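Local structure of dihydrodipicolinate synthase (Oceanobacillus iheyensis HTE831, 3D0C) at residues A[128-133]-A[155-160]. The protein probably catalyses the condensation of pyruvate with aspartate semialdehyde to 4-hydroxy-tetrahydrodipicolinate, a step of lysine biosynthesis. The protein carries 1 engineered substitution. Sequence-based numbering, arbitrary orientation.
Sequences YYRNII and KELAPL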
loop_
_atom_site.group_PDB
_atom_site.type_symbol
_atom_site.label_atom_id
_atom_site.label_comp_id
_atom_site.label_asym_id
_atom_site.label_seq_id
_atom_site.Cartn_x
_atom_site.Cartn_y
_atom_site.Cartn_z
ATOM N N TYR A 128 -0.766 9.117 -13.287
ATOM C CA TYR A 128 -1.596 8.934 -12.098
ATOM C C TYR A 128 -1.810 10.284 -11.425
ATOM O O TYR A 128 -2.951 10.740 -11.223
ATOM C CB TYR A 128 -0.887 7.984 -11.124
ATOM C CG TYR A 128 -1.621 7.757 -9.827
ATOM C CD1 TYR A 128 -2.681 6.860 -9.754
ATOM C CD2 TYR A 128 -1.262 8.450 -8.671
ATOM C CE1 TYR A 128 -3.370 6.655 -8.559
ATOM C CE2 TYR A 128 -1.940 8.257 -7.477
ATOM C CZ TYR A 128 -2.994 7.358 -7.424
ATOM O OH TYR A 128 -3.659 7.173 -6.236
ATOM N N TYR A 129 -0.704 10.930 -11.084
ATOM C CA TYR A 129 -0.763 12.225 -10.418
ATOM C C TYR A 129 -1.454 13.319 -11.218
ATOM O O TYR A 129 -2.311 14.038 -10.718
ATOM C CB TYR A 129 0.651 12.692 -10.059
ATOM C CG TYR A 129 1.301 11.893 -8.955
ATOM C CD1 TYR A 129 0.646 11.685 -7.740
ATOM C CD2 TYR A 129 2.574 11.355 -9.119
ATOM C CE1 TYR A 129 1.246 10.957 -6.717
ATOM C CE2 TYR A 129 3.186 10.626 -8.101
ATOM C CZ TYR A 129 2.516 10.429 -6.904
ATOM O OH TYR A 129 3.113 9.706 -5.900
ATOM N N ARG A 130 -1.077 13.457 -12.474
ATOM C CA ARG A 130 -1.673 14.500 -13.300
ATOM C C ARG A 130 -3.186 14.374 -13.510
ATOM O O ARG A 130 -3.899 15.383 -13.501
ATOM C CB ARG A 130 -0.966 14.553 -14.655
ATOM C CG ARG A 130 -1.482 15.662 -15.544
ATOM C CD ARG A 130 -0.390 16.106 -16.485
ATOM N NE ARG A 130 0.130 14.982 -17.245
ATOM C CZ ARG A 130 1.371 14.924 -17.699
ATOM N NH1 ARG A 130 2.199 15.929 -17.455
ATOM N NH2 ARG A 130 1.772 13.877 -18.404
ATOM N N ASN A 131 -3.683 13.156 -13.732
ATOM C CA ASN A 131 -5.112 12.996 -13.937
ATOM C C ASN A 131 -5.893 13.356 -12.663
ATOM O O ASN A 131 -7.010 13.851 -12.746
ATOM C CB ASN A 131 -5.443 11.568 -14.375
ATOM C CG ASN A 131 -4.865 11.227 -15.740
ATOM O OD1 ASN A 131 -4.526 12.115 -16.531
ATOM N ND2 ASN A 131 -4.762 9.934 -16.029
ATOM N N ILE A 132 -5.315 13.120 -11.488
ATOM C CA ILE A 132 -6.025 13.443 -10.263
ATOM C C ILE A 132 -6.060 14.957 -10.008
ATOM O O ILE A 132 -7.132 15.528 -9.778
ATOM C CB ILE A 132 -5.411 12.693 -9.060
ATOM C CG1 ILE A 132 -5.583 11.186 -9.281
ATOM C CG2 ILE A 132 -6.070 13.136 -7.748
ATOM C CD1 ILE A 132 -4.915 10.349 -8.261
ATOM N N ILE A 133 -4.896 15.597 -10.078
ATOM C CA ILE A 133 -4.777 17.030 -9.860
ATOM C C ILE A 133 -5.730 17.800 -10.789
ATOM O O ILE A 133 -6.539 18.625 -10.333
ATOM C CB ILE A 133 -3.334 17.483 -10.144
ATOM C CG1 ILE A 133 -2.359 16.809 -9.166
ATOM C CG2 ILE A 133 -3.224 19.001 -10.056
ATOM C CD1 ILE A 133 -0.913 17.095 -9.437
ATOM N N LYS A 155 9.803 16.848 -10.992
ATOM C CA LYS A 155 10.232 17.886 -11.933
ATOM C C LYS A 155 9.235 18.051 -13.077
ATOM O O LYS A 155 8.898 19.171 -13.471
ATOM C CB LYS A 155 11.621 17.543 -12.487
ATOM C CG LYS A 155 12.718 17.571 -11.421
ATOM C CD LYS A 155 14.042 16.990 -11.912
ATOM C CE LYS A 155 14.604 17.754 -13.097
ATOM N NZ LYS A 155 15.934 17.207 -13.496
ATOM N N GLU A 156 8.766 16.923 -13.594
ATOM C CA GLU A 156 7.792 16.898 -14.679
ATOM C C GLU A 156 6.466 17.563 -14.294
ATOM O O GLU A 156 5.865 18.290 -15.089
ATOM C CB GLU A 156 7.523 15.447 -15.083
ATOM C CG GLU A 156 6.257 15.242 -15.883
ATOM C CD GLU A 156 6.499 15.305 -17.369
ATOM O OE1 GLU A 156 7.087 16.305 -17.834
ATOM O OE2 GLU A 156 6.099 14.351 -18.073
ATOM N N LEU A 157 6.018 17.323 -13.068
ATOM C CA LEU A 157 4.747 17.862 -12.593
ATOM C C LEU A 157 4.763 19.265 -11.988
ATOM O O LEU A 157 3.739 19.953 -11.984
ATOM C CB LEU A 157 4.148 16.901 -11.567
ATOM C CG LEU A 157 3.869 15.479 -12.053
ATOM C CD1 LEU A 157 3.558 14.590 -10.861
ATOM C CD2 LEU A 157 2.714 15.495 -13.039
ATOM N N ALA A 158 5.917 19.681 -11.473
ATOM C CA ALA A 158 6.057 20.986 -10.826
ATOM C C ALA A 158 5.380 22.170 -11.526
ATOM O O ALA A 158 4.778 23.015 -10.868
ATOM C CB ALA A 158 7.528 21.292 -10.600
ATOM N N PRO A 159 5.477 22.253 -12.863
ATOM C CA PRO A 159 4.869 23.349 -13.625
ATOM C C PRO A 159 3.359 23.511 -13.479
ATOM O O PRO A 159 2.818 24.589 -13.750
ATOM C CB PRO A 159 5.268 23.024 -15.064
ATOM C CG PRO A 159 6.595 22.397 -14.894
ATOM C CD PRO A 159 6.335 21.441 -13.741
ATOM N N LEU A 160 2.678 22.440 -13.078
ATOM C CA LEU A 160 1.229 22.492 -12.912
ATOM C C LEU A 160 0.846 23.472 -11.822
ATOM O O LEU A 160 1.277 23.328 -10.681
ATOM C CB LEU A 160 0.673 21.110 -12.556
ATOM C CG LEU A 160 0.880 19.983 -13.572
ATOM C CD1 LEU A 160 0.314 18.681 -13.029
ATOM C CD2 LEU A 160 0.205 20.353 -14.886
HETATM O O HOH W 1 3.351 18.593 -16.138
#
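Tyr129 meets Leu157 through the root of its side chain: Leu157 CD1 lies 3.6 Å from Tyr129 CB and 3.8 Å from ring atom CD2, the two side chains crossing at about a right angle. The methyl approaches the ring obliquely, while the rest of the ring, with its hydroxyl, extends past the leucine. One residue on, Arg130 takes the other methyl of Leu157, its CB standing 4.1 Å from Leu157 CD2, so that the forked leucine end touches two successive residues of the helix. With CG anti to the backbone N (chi1 -177°) and a bend at chi3 (55°), the arginine chain passes near Leu160 CD1 and brings its guanidinium beside Glu156. The charges do not close into a salt bridge, Arg130 NH1 staying 4.3 Å from Glu156 OE2. Instead, a water in the guanidinium plane donates to the backbone O of Glu156 (2.7 Å) and accepts a weak bond from Arg130 NH1, while Arg130 NH2 forms a salt bridge with Glu127. A turn further along, Ile133 CD1 lies 4.1 Å from Leu160 CD1. The type I turn from Leu157 to Leu160, closed by the bond from Leu160 N to Leu157 O (2.9 Å), presents both leucines to helix 122-135. The contact thus joins two successive outer helices of the TIM barrel, 122-135 and 152-157. Beneath them runs strand 140-144, where Tyr129 and Leu157 share Ile142 and Ile133 touches Ser140; Tyr129 also reaches Ile112 of the adjacent strand 109-112.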